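Local atomic coordinates of methyl transferase from Methanosarcina acetivorans (Methanosarcina acetivorans, PDB entry 6MRO), a protein that probably transfers methyl groups from S-adenosylmethionine, and binds S-adenosyl-L-homocysteine and calcium ions. Residues A[33-38]-A[98-103]; A[46-51]-A[79-84]; A[135-140]-A[174-179]. The protein carries 1 engineered substitution. All coordinates share one frame; numbering follows the deposited sequence.

From the N terminus, the chain first runs through 33-38, which leads into a strand, and then through 46-51 on the following helix. Interaction 2 joins that helix to 79-84, closing the inner loop. The chain then reaches 98-103, which returns to 33-38 in interaction 1. Interaction 2 thus lies wholly within the longer loop of interaction 1, and the two touch where Ala36 and Asp38 meet the helix. Interaction 3 comes later in the chain, between 135-140 and 174-179, and crosses neither. It is tied to interaction 1 by a probable hydrogen bond from Phe135 N to Val103 O. All three reach one mixed sheet, from its edge strand 82-85 across to strand 167-177.

Interaction 1: A[33-38]-A[98-103]; sequences PGRALD and DEFDIV
Arg35 and Leu37 share backbone hydrogen bonds with Ile102 of strand 100-106. Ile102 N donates to Arg35 O over 3.1 Å, and Leu37 N donates to Ile102 O over 2.9 Å. Asp101 N adds a weak bond to the same Arg35 O. The pairs Ala36-Ile102 and Leu37-Val103 are parallel bridges. The Asp101 side chain adds a bond: its OD1 takes the Arg35 N-H at 2.7 Å, nearly straight at 168°, through the lone pair turned away from the other carboxylate oxygen.

Beside the strands, Arg35 NH1 forms a salt bridge with Glu99 OE2 at 3.4 Å, the oxygen lying at the guanidinium edge.

Phe100 is packed by Leu37 and Arg35. Leu37 CB sits over the ring centre, 3.6 Å from the centroid, in a CH-pi contact. The long side chain of Arg35 crosses the same ring obliquely, with NE 3.3 Å from Phe100 CE2. Phe100 CZ lies over one face of the guanidinium, offset toward the rim, and the two planes are 46° apart. The Arg35 CG is turned away from the backbone N (chi1 -154°) and the chain stays extended to NE, which carries the guanidinium past the ring to Glu99. An alanine at this position is likely to leave Glu99 without this charged mate and the Phe100 rim less covered. Ala36 CB meets Ile102 CB at 4.0 Å.

Strands 35-39 and 100-106 are central neighbours in the sheet. Adjacent first and fourth strands mark the switch point of the Rossmann-like methyltransferase fold, and the bound S-adenosyl-L-homocysteine lies about 9 Å from the Leu37 side chain.

Interaction 2: A[46-51]-A[79-84]; sequences NAIMLA and VKVNFI
Ala51 and Ala47 turn their methyl groups from the helix toward Val79, Val81 and Phe83. The contact is apolar, with no hydrogen bond between the two segments.

At one end, Ala51 CB faces two valine methyls. It lies 3.3 Å from Val79 CG1, which is tighter than usual van der Waals contact. It lies 3.8 Å from Val81 CG2. Both valines point from the chain toward the helix but use different branches. Val79 reaches Ala51 with the methyl opposite its backbone N (chi1 175°). Val81 uses the methyl beside its backbone N, and its other methyl turns to the phenylalanine.

That other methyl, Val81 CG1, stands 3.5 Å above the plane of the Phe83 ring, over its centre. The valine is therefore wedged between helix and ring, and it covers one ring face. The CB of Phe83 points neither toward the helix nor away from it, but the far end of the ring reaches the helix. Ala47 CB comes at it obliquely, 3.8 Å from CE1. Ile48 CG1 approaches the ring edge, close to its plane, at 4.4 Å from CZ. The Ile48 branches divide the work: CG1 looks to Phe83 and Val81, while CG2 lies 4.4 Å from Val79 CG2.

Helix 45-51 follows the first strand of the Rossmann-like fold, and Ala47 is consistent with a GxGxxA-type pattern. Asn46, at the other end of the helical segment, touches the bound S-adenosyl-L-homocysteine. It also touches Phe22 of helix 20-27.

Within the fold, helix 45-51 lies against the sheet near its edge strand 82-85. Val57 of strand 56-61 touches Ala47, Ala51 and Val81. Helix 64-76 packs on Phe83 through Ile67 and Ala70.

Interaction 3: A[135-140]-A[174-179]; sequences FMLCFS and VIFDSL
Phe139 sets the edge of its ring over a face of Phe176. This is a T-shaped pair, with centroids 4.7 Å apart and planes at 64°. The closest carbons are Phe139 CE1 and Phe176 CD2, at 3.4 Å. The CB of Phe139 points neither toward the other strand nor away from it; the end of its ring comes nearer Phe176.

Leu137 meets another part of the Phe176 ring. Its CG lies at the ring edge, in the ring plane, 3.7 Å from Phe176 CD1. Its CD2 comes in obliquely, 3.5 Å from the same CD1. The other branch, CD1, reaches Val174 CG2 at 3.5 Å. One leucine thus spans two residues of the second strand. Phe176 has its CG opposite the backbone N (chi1 -177°), which offers its edge to Leu137 and a face to Phe139. No hydrogen bond joins the segments, and the contact is carried mainly by side chains.

The Phe176 side chain lies about 5 Å from the bound S-adenosyl-L-homocysteine. Ser140 O bonds to NE of Arg152, a calcium-site residue. Phe139 also pairs edge-to-face with His110 and makes a cation-pi contact with Arg185.

The short strands cross at 78°, with axes 7.7 Å apart at their closest. Phe22 of helix 20-27 and Ser106 of strand 100-106 touch Leu137. In the sheet, strand 184-193 runs between strands 132-139 and 167-177.

Interaction 1: A[33-38]-A[98-103]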
ATOM      1  N   PRO A  33      -9.735 -11.544  -8.659  1.00 22.18           N
ATOM      2  CA  PRO A  33      -9.864 -12.288  -7.396  1.00 22.00           C
ATOM      3  C   PRO A  33      -8.654 -13.168  -7.116  1.00 22.87           C
ATOM      4  O   PRO A  33      -8.177 -13.907  -7.987  1.00 25.61           O
ATOM      5  CB  PRO A  33     -11.131 -13.120  -7.608  1.00 25.59           C
ATOM      6  CG  PRO A  33     -11.951 -12.283  -8.557  1.00 27.22           C
ATOM      7  CD  PRO A  33     -10.936 -11.691  -9.501  1.00 27.12           C
ATOM      8  N   GLY A  34      -8.148 -13.053  -5.894  1.00 22.46           N
ATOM      9  CA  GLY A  34      -7.070 -13.895  -5.405  1.00 21.24           C
ATOM     10  C   GLY A  34      -6.781 -13.502  -3.970  1.00 21.68           C
ATOM     11  O   GLY A  34      -7.558 -12.769  -3.347  1.00 20.52           O
ATOM     12  N   ARG A  35      -5.641 -13.957  -3.454  1.00 20.50           N
ATOM     13  CA  ARG A  35      -5.242 -13.613  -2.092  1.00 20.86           C
ATOM     14  C   ARG A  35      -4.459 -12.305  -2.117  1.00 20.53           C
ATOM     15  O   ARG A  35      -3.476 -12.182  -2.847  1.00 21.67           O
ATOM     16  CB  ARG A  35      -4.402 -14.719  -1.447  1.00 26.03           C
ATOM     17  CG  ARG A  35      -4.527 -14.684   0.071  1.00 32.64           C
ATOM     18  CD  ARG A  35      -3.502 -15.530   0.847  1.00 30.99           C
ATOM     19  NE  ARG A  35      -3.520 -15.117   2.253  1.00 33.26           N
ATOM     20  CZ  ARG A  35      -2.764 -15.631   3.216  1.00 40.62           C
ATOM     21  NH1 ARG A  35      -1.917 -16.610   2.953  1.00 45.32           N
ATOM     22  NH2 ARG A  35      -2.871 -15.171   4.452  1.00 42.08           N
ATOM     23  N   ALA A  36      -4.892 -11.329  -1.319  1.00 19.44           N
ATOM     24  CA  ALA A  36      -4.315  -9.991  -1.405  1.00 19.26           C
ATOM     25  C   ALA A  36      -3.814  -9.548  -0.041  1.00 20.51           C
ATOM     26  O   ALA A  36      -4.463  -9.812   0.973  1.00 21.84           O
ATOM     27  CB  ALA A  36      -5.334  -8.973  -1.929  1.00 17.79           C
ATOM     28  N   LEU A  37      -2.670  -8.862  -0.030  1.00 16.90           N
ATOM     29  CA  LEU A  37      -2.122  -8.253   1.179  1.00 16.71           C
ATOM     30  C   LEU A  37      -2.040  -6.737   1.015  1.00 16.01           C
ATOM     31  O   LEU A  37      -1.450  -6.244   0.052  1.00 16.16           O
ATOM     32  CB  LEU A  37      -0.733  -8.820   1.469  1.00 20.59           C
ATOM     33  CG  LEU A  37       0.044  -8.188   2.627  1.00 17.37           C
ATOM     34  CD1 LEU A  37      -0.548  -8.620   3.963  1.00 17.76           C
ATOM     35  CD2 LEU A  37       1.485  -8.659   2.557  1.00 20.47           C
ATOM     36  N   ASP A  38      -2.602  -6.001   1.959  1.00 17.78           N
ATOM     37  CA  ASP A  38      -2.481  -4.545   1.981  1.00 17.12           C
ATOM     38  C   ASP A  38      -1.441  -4.223   3.049  1.00 15.98           C
ATOM     39  O   ASP A  38      -1.709  -4.389   4.240  1.00 15.98           O
ATOM     40  CB  ASP A  38      -3.834  -3.886   2.281  1.00 17.95           C
ATOM     41  CG  ASP A  38      -3.767  -2.352   2.269  1.00 19.10           C
ATOM     42  OD1 ASP A  38      -2.662  -1.796   2.356  1.00 20.23           O
ATOM     43  OD2 ASP A  38      -4.833  -1.695   2.185  1.00 20.21           O
ATOM     44  N   ASP A  98       5.743 -16.922  -1.310  1.00 31.94           N
ATOM     45  CA  ASP A  98       4.896 -17.195  -2.476  1.00 32.42           C
ATOM     46  C   ASP A  98       3.442 -17.419  -2.059  1.00 32.28           C
ATOM     47  O   ASP A  98       2.809 -18.411  -2.416  1.00 39.31           O
ATOM     48  CB  ASP A  98       5.422 -18.398  -3.266  1.00 36.10           C
ATOM     49  CG  ASP A  98       6.885 -18.255  -3.662  1.00 44.60           C
ATOM     50  OD1 ASP A  98       7.327 -17.139  -3.986  1.00 47.18           O
ATOM     51  OD2 ASP A  98       7.601 -19.277  -3.649  1.00 53.45           O
ATOM     52  N   GLU A  99       2.907 -16.493  -1.273  1.00 30.39           N
ATOM     53  CA  GLU A  99       1.562 -16.663  -0.735  1.00 30.11           C
ATOM     54  C   GLU A  99       0.513 -15.777  -1.390  1.00 29.36           C
ATOM     55  O   GLU A  99      -0.622 -16.221  -1.595  1.00 28.71           O
ATOM     56  CB  GLU A  99       1.574 -16.402   0.773  1.00 30.52           C
ATOM     57  CG  GLU A  99       2.099 -17.575   1.568  1.00 32.63           C
ATOM     58  CD  GLU A  99       1.359 -18.852   1.244  1.00 34.45           C
ATOM     59  OE1 GLU A  99       2.019 -19.860   0.902  1.00 33.40           O
ATOM     60  OE2 GLU A  99       0.115 -18.842   1.324  1.00 34.13           O
ATOM     61  N   PHE A 100       0.850 -14.540  -1.734  1.00 24.11           N
ATOM     62  CA  PHE A 100      -0.148 -13.562  -2.153  1.00 21.33           C
ATOM     63  C   PHE A 100      -0.134 -13.358  -3.664  1.00 22.25           C
ATOM     64  O   PHE A 100       0.931 -13.217  -4.269  1.00 26.38           O
ATOM     65  CB  PHE A 100       0.089 -12.224  -1.439  1.00 20.89           C
ATOM     66  CG  PHE A 100      -0.194 -12.283   0.030  1.00 19.55           C
ATOM     67  CD1 PHE A 100       0.837 -12.421   0.939  1.00 22.21           C
ATOM     68  CD2 PHE A 100      -1.498 -12.236   0.497  1.00 21.37           C
ATOM     69  CE1 PHE A 100       0.571 -12.500   2.310  1.00 22.07           C
ATOM     70  CE2 PHE A 100      -1.770 -12.335   1.861  1.00 21.78           C
ATOM     71  CZ  PHE A 100      -0.737 -12.455   2.764  1.00 22.98           C
ATOM     72  N   ASP A 101      -1.330 -13.342  -4.261  1.00 21.55           N
ATOM     73  CA  ASP A 101      -1.491 -12.958  -5.663  1.00 21.76           C
ATOM     74  C   ASP A 101      -1.318 -11.454  -5.883  1.00 22.66           C
ATOM     75  O   ASP A 101      -0.932 -11.027  -6.979  1.00 23.30           O
ATOM     76  CB  ASP A 101      -2.877 -13.378  -6.143  1.00 22.53           C
ATOM     77  CG  ASP A 101      -3.107 -14.847  -5.991  1.00 27.38           C
ATOM     78  OD1 ASP A 101      -3.928 -15.242  -5.135  1.00 26.02           O
ATOM     79  OD2 ASP A 101      -2.451 -15.612  -6.731  1.00 27.77           O
ATOM     80  N   ILE A 102      -1.650 -10.645  -4.879  1.00 19.02           N
ATOM     81  CA  ILE A 102      -1.645  -9.187  -4.974  1.00 17.92           C
ATOM     82  C   ILE A 102      -1.062  -8.640  -3.683  1.00 17.55           C
ATOM     83  O   ILE A 102      -1.432  -9.099  -2.591  1.00 17.36           O
ATOM     84  CB  ILE A 102      -3.066  -8.616  -5.166  1.00 21.32           C
ATOM     85  CG1 ILE A 102      -3.741  -9.151  -6.423  1.00 26.57           C
ATOM     86  CG2 ILE A 102      -3.065  -7.081  -5.111  1.00 27.47           C
ATOM     87  CD1 ILE A 102      -5.212  -9.505  -6.176  1.00 29.51           C
ATOM     88  N   VAL A 103      -0.147  -7.675  -3.795  1.00 17.15           N
ATOM     89  CA  VAL A 103       0.193  -6.789  -2.683  1.00 16.63           C
ATOM     90  C   VAL A 103      -0.148  -5.367  -3.106  1.00 18.63           C
ATOM     91  O   VAL A 103       0.292  -4.920  -4.175  1.00 17.79           O
ATOM     92  CB  VAL A 103       1.676  -6.875  -2.281  1.00 17.52           C
ATOM     93  CG1 VAL A 103       1.997  -5.811  -1.206  1.00 20.42           C
ATOM     94  CG2 VAL A 103       2.020  -8.288  -1.764  1.00 19.02           C
TER

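Interaction 2: A[46-51]-A[79-84]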
ATOM      1  N   ASN A  46      -8.910   0.551   1.643  1.00 15.79           N
ATOM      2  CA  ASN A  46      -8.543  -0.179   0.431  1.00 15.59           C
ATOM      3  C   ASN A  46      -8.707  -1.679   0.626  1.00 17.45           C
ATOM      4  O   ASN A  46      -9.127  -2.391  -0.294  1.00 17.04           O
ATOM      5  CB  ASN A  46      -7.108   0.141   0.027  1.00 15.02           C
ATOM      6  CG  ASN A  46      -6.947   1.566  -0.465  1.00 16.06           C
ATOM      7  OD1 ASN A  46      -7.812   2.077  -1.173  1.00 18.30           O
ATOM      8  ND2 ASN A  46      -5.809   2.190  -0.145  1.00 15.16           N
ATOM      9  N   ALA A  47      -8.378  -2.173   1.820  1.00 16.38           N
ATOM     10  CA  ALA A  47      -8.463  -3.607   2.077  1.00 16.13           C
ATOM     11  C   ALA A  47      -9.904  -4.080   2.012  1.00 16.90           C
ATOM     12  O   ALA A  47     -10.199  -5.122   1.416  1.00 17.97           O
ATOM     13  CB  ALA A  47      -7.854  -3.922   3.446  1.00 16.48           C
ATOM     14  N   ILE A  48     -10.822  -3.302   2.591  1.00 17.21           N
ATOM     15  CA  ILE A  48     -12.235  -3.655   2.543  1.00 21.43           C
ATOM     16  C   ILE A  48     -12.736  -3.626   1.107  1.00 21.50           C
ATOM     17  O   ILE A  48     -13.520  -4.481   0.685  1.00 21.21           O
ATOM     18  CB  ILE A  48     -13.039  -2.715   3.465  1.00 21.46           C
ATOM     19  CG1 ILE A  48     -12.713  -3.026   4.933  1.00 22.84           C
ATOM     20  CG2 ILE A  48     -14.531  -2.858   3.205  1.00 21.82           C
ATOM     21  CD1 ILE A  48     -13.229  -1.992   5.927  1.00 19.49           C
ATOM     22  N   MET A  49     -12.274  -2.658   0.324  1.00 19.55           N
ATOM     23  CA  MET A  49     -12.689  -2.594  -1.072  0.50 21.85           C
ATOM     24  C   MET A  49     -12.284  -3.862  -1.820  1.00 19.48           C
ATOM     25  O   MET A  49     -13.084  -4.437  -2.575  1.00 21.09           O
ATOM     26  CB  MET A  49     -12.093  -1.344  -1.720  0.50 22.37           C
ATOM     27  CG  MET A  49     -12.611  -1.088  -3.107  0.50 25.10           C
ATOM     28  SD  MET A  49     -11.528  -1.897  -4.284  0.50 26.67           S
ATOM     29  CE  MET A  49     -10.042  -0.907  -4.124  0.50 23.23           C
ATOM     30  N   LEU A  50     -11.048  -4.314  -1.628  1.00 20.22           N
ATOM     31  CA  LEU A  50     -10.598  -5.540  -2.286  0.80 19.70           C
ATOM     32  C   LEU A  50     -11.436  -6.729  -1.845  1.00 20.97           C
ATOM     33  O   LEU A  50     -11.789  -7.593  -2.654  1.00 19.14           O
ATOM     34  CB  LEU A  50      -9.125  -5.796  -1.971  0.80 19.96           C
ATOM     35  CG  LEU A  50      -8.130  -4.910  -2.731  0.80 23.10           C
ATOM     36  CD1 LEU A  50      -6.694  -5.370  -2.500  0.80 25.98           C
ATOM     37  CD2 LEU A  50      -8.469  -4.922  -4.196  0.80 24.05           C
ATOM     38  N   ALA A  51     -11.764  -6.779  -0.547  1.00 18.56           N
ATOM     39  CA  ALA A  51     -12.591  -7.853  -0.013  1.00 19.47           C
ATOM     40  C   ALA A  51     -13.987  -7.836  -0.617  1.00 24.81           C
ATOM     41  O   ALA A  51     -14.563  -8.895  -0.886  1.00 24.49           O
ATOM     42  CB  ALA A  51     -12.652  -7.742   1.516  1.00 22.70           C
ATOM     43  N   VAL A  79     -18.012  -7.524   6.076  1.00 34.70           N
ATOM     44  CA  VAL A  79     -17.001  -8.015   5.191  1.00 33.60           C
ATOM     45  C   VAL A  79     -15.936  -8.727   5.999  1.00 31.36           C
ATOM     46  O   VAL A  79     -15.630  -8.344   7.060  1.00 33.08           O
ATOM     47  CB  VAL A  79     -16.387  -6.833   4.411  1.00 36.53           C
ATOM     48  CG1 VAL A  79     -15.249  -7.299   3.570  1.00 37.65           C
ATOM     49  CG2 VAL A  79     -17.397  -6.139   3.568  1.00 40.87           C
ATOM     50  N   LYS A  80     -15.372  -9.783   5.460  1.00 31.25           N
ATOM     51  CA  LYS A  80     -14.372 -10.516   6.147  1.00 32.19           C
ATOM     52  C   LYS A  80     -13.009 -10.113   5.663  1.00 34.24           C
ATOM     53  O   LYS A  80     -12.753 -10.171   4.506  1.00 38.28           O
ATOM     54  CB  LYS A  80     -14.509 -12.003   5.861  1.00 35.86           C
ATOM     55  CG  LYS A  80     -15.809 -12.636   6.285  1.00 45.05           C
ATOM     56  CD  LYS A  80     -16.031 -12.610   7.794  1.00 50.19           C
ATOM     57  CE  LYS A  80     -17.292 -13.299   8.265  1.00 53.99           C
ATOM     58  NZ  LYS A  80     -17.403 -13.182   9.746  1.00 54.81           N
ATOM     59  N   VAL A  81     -12.158  -9.667   6.565  1.00 27.38           N
ATOM     60  CA  VAL A  81     -10.803  -9.309   6.259  1.00 26.78           C
ATOM     61  C   VAL A  81      -9.949  -9.755   7.418  1.00 25.59           C
ATOM     62  O   VAL A  81     -10.392  -9.673   8.522  1.00 26.42           O
ATOM     63  CB  VAL A  81     -10.570  -7.803   6.100  1.00 28.38           C
ATOM     64  CG1 VAL A  81      -9.114  -7.531   5.806  1.00 25.93           C
ATOM     65  CG2 VAL A  81     -11.428  -7.197   5.042  1.00 31.64           C
ATOM     66  N   ASN A  82      -8.733 -10.214   7.145  1.00 21.34           N
ATOM     67  CA  ASN A  82      -7.755 -10.642   8.151  1.00 22.64           C
ATOM     68  C   ASN A  82      -6.834  -9.459   8.462  1.00 21.12           C
ATOM     69  O   ASN A  82      -5.807  -9.257   7.814  1.00 24.04           O
ATOM     70  CB  ASN A  82      -6.994 -11.858   7.628  1.00 23.16           C
ATOM     71  CG  ASN A  82      -5.947 -12.381   8.592  1.00 25.96           C
ATOM     72  OD1 ASN A  82      -6.154 -12.436   9.799  1.00 29.50           O
ATOM     73  ND2 ASN A  82      -4.807 -12.789   8.042  1.00 28.66           N
ATOM     74  N   PHE A  83      -7.209  -8.652   9.459  1.00 23.07           N
ATOM     75  CA  PHE A  83      -6.422  -7.485   9.857  1.00 21.24           C
ATOM     76  C   PHE A  83      -5.486  -7.869  10.995  1.00 24.12           C
ATOM     77  O   PHE A  83      -5.930  -8.422  12.013  1.00 25.42           O
ATOM     78  CB  PHE A  83      -7.331  -6.335  10.305  1.00 23.14           C
ATOM     79  CG  PHE A  83      -7.932  -5.547   9.172  1.00 22.99           C
ATOM     80  CD1 PHE A  83      -7.127  -4.856   8.279  1.00 22.65           C
ATOM     81  CD2 PHE A  83      -9.311  -5.490   9.011  1.00 23.57           C
ATOM     82  CE1 PHE A  83      -7.685  -4.127   7.240  1.00 21.06           C
ATOM     83  CE2 PHE A  83      -9.873  -4.765   7.987  1.00 20.25           C
ATOM     84  CZ  PHE A  83      -9.058  -4.082   7.094  1.00 21.01           C
ATOM     85  N   ILE A  84      -4.196  -7.589  10.836  1.00 22.70           N
ATOM     86  CA  ILE A  84      -3.224  -7.987  11.847  1.00 23.87           C
ATOM     87  C   ILE A  84      -2.253  -6.848  12.114  1.00 26.56           C
ATOM     88  O   ILE A  84      -1.879  -6.095  11.207  1.00 24.77           O
ATOM     89  CB  ILE A  84      -2.465  -9.283  11.463  1.00 28.99           C
ATOM     90  CG1 ILE A  84      -1.600  -9.102  10.220  1.00 30.21           C
ATOM     91  CG2 ILE A  84      -3.434 -10.443  11.260  1.00 30.39           C
ATOM     92  CD1 ILE A  84      -0.861 -10.375   9.839  1.00 38.75           C
TER

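Interaction 3: A[135-140]-A[174-179]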
ATOM      1  N   PHE A 135       1.101  -3.369  -6.533  1.00 16.82           N
ATOM      2  CA  PHE A 135       0.574  -2.056  -6.890  1.00 17.56           C
ATOM      3  C   PHE A 135       0.915  -1.083  -5.773  1.00 18.16           C
ATOM      4  O   PHE A 135       0.551  -1.315  -4.611  1.00 18.77           O
ATOM      5  CB  PHE A 135      -0.941  -2.108  -7.089  1.00 18.00           C
ATOM      6  CG  PHE A 135      -1.361  -3.010  -8.207  1.00 18.79           C
ATOM      7  CD1 PHE A 135      -1.178  -2.615  -9.524  1.00 19.11           C
ATOM      8  CD2 PHE A 135      -1.944  -4.237  -7.946  1.00 21.00           C
ATOM      9  CE1 PHE A 135      -1.554  -3.440 -10.574  1.00 21.17           C
ATOM     10  CE2 PHE A 135      -2.349  -5.064  -8.988  1.00 23.20           C
ATOM     11  CZ  PHE A 135      -2.152  -4.673 -10.302  1.00 20.49           C
ATOM     12  N   MET A 136       1.609  -0.003  -6.121  1.00 16.22           N
ATOM     13  CA  MET A 136       2.092   0.941  -5.130  1.00 15.95           C
ATOM     14  C   MET A 136       1.719   2.352  -5.544  1.00 18.11           C
ATOM     15  O   MET A 136       1.925   2.743  -6.696  1.00 19.35           O
ATOM     16  CB  MET A 136       3.604   0.810  -4.950  1.00 16.51           C
ATOM     17  CG  MET A 136       4.198   1.705  -3.874  1.00 17.52           C
ATOM     18  SD  MET A 136       4.613   3.374  -4.455  1.00 19.78           S
ATOM     19  CE  MET A 136       6.084   2.983  -5.413  1.00 20.17           C
ATOM     20  N   LEU A 137       1.180   3.110  -4.597  1.00 15.52           N
ATOM     21  CA  LEU A 137       0.766   4.485  -4.822  1.00 15.64           C
ATOM     22  C   LEU A 137       1.602   5.411  -3.956  1.00 15.74           C
ATOM     23  O   LEU A 137       1.711   5.200  -2.741  1.00 16.08           O
ATOM     24  CB  LEU A 137      -0.728   4.624  -4.515  1.00 15.34           C
ATOM     25  CG  LEU A 137      -1.398   5.996  -4.542  1.00 22.18           C
ATOM     26  CD1 LEU A 137      -1.529   6.462  -5.970  1.00 19.72           C
ATOM     27  CD2 LEU A 137      -2.791   5.875  -3.868  1.00 22.96           C
ATOM     28  N   CYS A 138       2.172   6.446  -4.574  1.00 17.55           N
ATOM     29  CA  CYS A 138       3.001   7.392  -3.842  1.00 18.86           C
ATOM     30  C   CYS A 138       2.899   8.770  -4.487  1.00 22.21           C
ATOM     31  O   CYS A 138       2.460   8.918  -5.631  1.00 21.51           O
ATOM     32  CB  CYS A 138       4.460   6.904  -3.787  1.00 24.48           C
ATOM     33  SG  CYS A 138       5.236   6.761  -5.427  1.00 25.24           S
ATOM     34  N   PHE A 139       3.295   9.786  -3.731  1.00 21.34           N
ATOM     35  CA  PHE A 139       3.345  11.133  -4.284  1.00 18.20           C
ATOM     36  C   PHE A 139       4.465  11.220  -5.314  1.00 21.37           C
ATOM     37  O   PHE A 139       5.533  10.635  -5.136  1.00 24.08           O
ATOM     38  CB  PHE A 139       3.566  12.157  -3.173  1.00 19.30           C
ATOM     39  CG  PHE A 139       2.452  12.213  -2.180  1.00 28.40           C
ATOM     40  CD1 PHE A 139       1.153  12.455  -2.592  1.00 31.02           C
ATOM     41  CD2 PHE A 139       2.697  11.997  -0.834  1.00 37.57           C
ATOM     42  CE1 PHE A 139       0.108  12.493  -1.675  1.00 32.92           C
ATOM     43  CE2 PHE A 139       1.662  12.040   0.082  1.00 38.65           C
ATOM     44  CZ  PHE A 139       0.366  12.285  -0.344  1.00 35.16           C
ATOM     45  N   SER A 140       4.221  11.958  -6.396  1.00 20.26           N
ATOM     46  CA  SER A 140       5.165  12.001  -7.503  1.00 23.75           C
ATOM     47  C   SER A 140       6.168  13.135  -7.328  1.00 24.46           C
ATOM     48  O   SER A 140       5.848  14.216  -6.814  1.00 24.10           O
ATOM     49  CB  SER A 140       4.441  12.150  -8.847  1.00 26.11           C
ATOM     50  OG  SER A 140       3.592  13.282  -8.876  1.00 25.26           O
ATOM     51  N   VAL A 174      -1.239   9.512 -11.513  1.00 23.04           N
ATOM     52  CA  VAL A 174      -2.583   9.403 -10.967  1.00 21.57           C
ATOM     53  C   VAL A 174      -2.790  10.507  -9.936  1.00 20.59           C
ATOM     54  O   VAL A 174      -1.983  11.437  -9.822  1.00 26.44           O
ATOM     55  CB  VAL A 174      -2.833   8.013 -10.348  1.00 23.52           C
ATOM     56  CG1 VAL A 174      -2.772   6.910 -11.413  1.00 27.28           C
ATOM     57  CG2 VAL A 174      -1.837   7.743  -9.219  1.00 22.45           C
ATOM     58  N   ILE A 175      -3.889  10.426  -9.205  1.00 21.91           N
ATOM     59  CA  ILE A 175      -4.226  11.375  -8.152  1.00 26.07           C
ATOM     60  C   ILE A 175      -4.243  10.625  -6.827  1.00 26.89           C
ATOM     61  O   ILE A 175      -4.600   9.441  -6.782  1.00 27.92           O
ATOM     62  CB  ILE A 175      -5.587  12.037  -8.444  1.00 30.48           C
ATOM     63  CG1 ILE A 175      -5.440  13.072  -9.557  1.00 35.32           C
ATOM     64  CG2 ILE A 175      -6.158  12.685  -7.196  1.00 34.35           C
ATOM     65  CD1 ILE A 175      -4.323  14.043  -9.313  1.00 38.68           C
ATOM     66  N   PHE A 176      -3.810  11.292  -5.759  1.00 20.96           N
ATOM     67  CA  PHE A 176      -3.873  10.756  -4.405  1.00 22.46           C
ATOM     68  C   PHE A 176      -4.850  11.619  -3.618  1.00 23.15           C
ATOM     69  O   PHE A 176      -4.668  12.839  -3.534  1.00 26.85           O
ATOM     70  CB  PHE A 176      -2.491  10.749  -3.749  1.00 29.89           C
ATOM     71  CG  PHE A 176      -2.469  10.143  -2.369  1.00 34.98           C
ATOM     72  CD1 PHE A 176      -2.084   8.830  -2.186  1.00 32.86           C
ATOM     73  CD2 PHE A 176      -2.813  10.899  -1.255  1.00 36.75           C
ATOM     74  CE1 PHE A 176      -2.053   8.265  -0.920  1.00 35.31           C
ATOM     75  CE2 PHE A 176      -2.779  10.349   0.014  1.00 36.77           C
ATOM     76  CZ  PHE A 176      -2.401   9.026   0.182  1.00 34.34           C
ATOM     77  N   ASP A 177      -5.904  11.003  -3.080  1.00 20.62           N
ATOM     78  CA  ASP A 177      -6.872  11.774  -2.308  1.00 18.51           C
ATOM     79  C   ASP A 177      -6.319  12.017  -0.916  1.00 19.03           C
ATOM     80  O   ASP A 177      -5.730  11.125  -0.298  1.00 20.92           O
ATOM     81  CB  ASP A 177      -8.222  11.056  -2.212  1.00 21.38           C
ATOM     82  CG  ASP A 177      -9.083  11.254  -3.441  1.00 23.46           C
ATOM     83  OD1 ASP A 177      -8.669  12.018  -4.346  1.00 27.03           O
ATOM     84  OD2 ASP A 177     -10.170  10.640  -3.504  1.00 23.25           O
ATOM     85  N   SER A 178      -6.519  13.230  -0.417  1.00 18.95           N
ATOM     86  CA  SER A 178      -5.947  13.622   0.859  1.00 23.08           C
ATOM     87  C   SER A 178      -6.945  14.472   1.628  1.00 25.39           C
ATOM     88  O   SER A 178      -7.823  15.133   1.055  1.00 23.78           O
ATOM     89  CB  SER A 178      -4.633  14.394   0.657  1.00 25.80           C
ATOM     90  OG  SER A 178      -4.138  14.966   1.863  1.00 27.24           O
ATOM     91  N   LEU A 179      -6.776  14.479   2.946  1.00 21.95           N
ATOM     92  CA  LEU A 179      -7.580  15.373   3.763  1.00 24.70           C
ATOM     93  C   LEU A 179      -7.037  16.793   3.797  1.00 26.50           C
ATOM     94  O   LEU A 179      -7.749  17.688   4.262  1.00 30.76           O
ATOM     95  CB  LEU A 179      -7.686  14.830   5.184  1.00 25.56           C
ATOM     96  CG  LEU A 179      -8.484  13.535   5.300  1.00 27.34           C
ATOM     97  CD1 LEU A 179      -8.557  13.118   6.753  1.00 27.56           C
ATOM     98  CD2 LEU A 179      -9.892  13.762   4.730  1.00 31.73           C
TER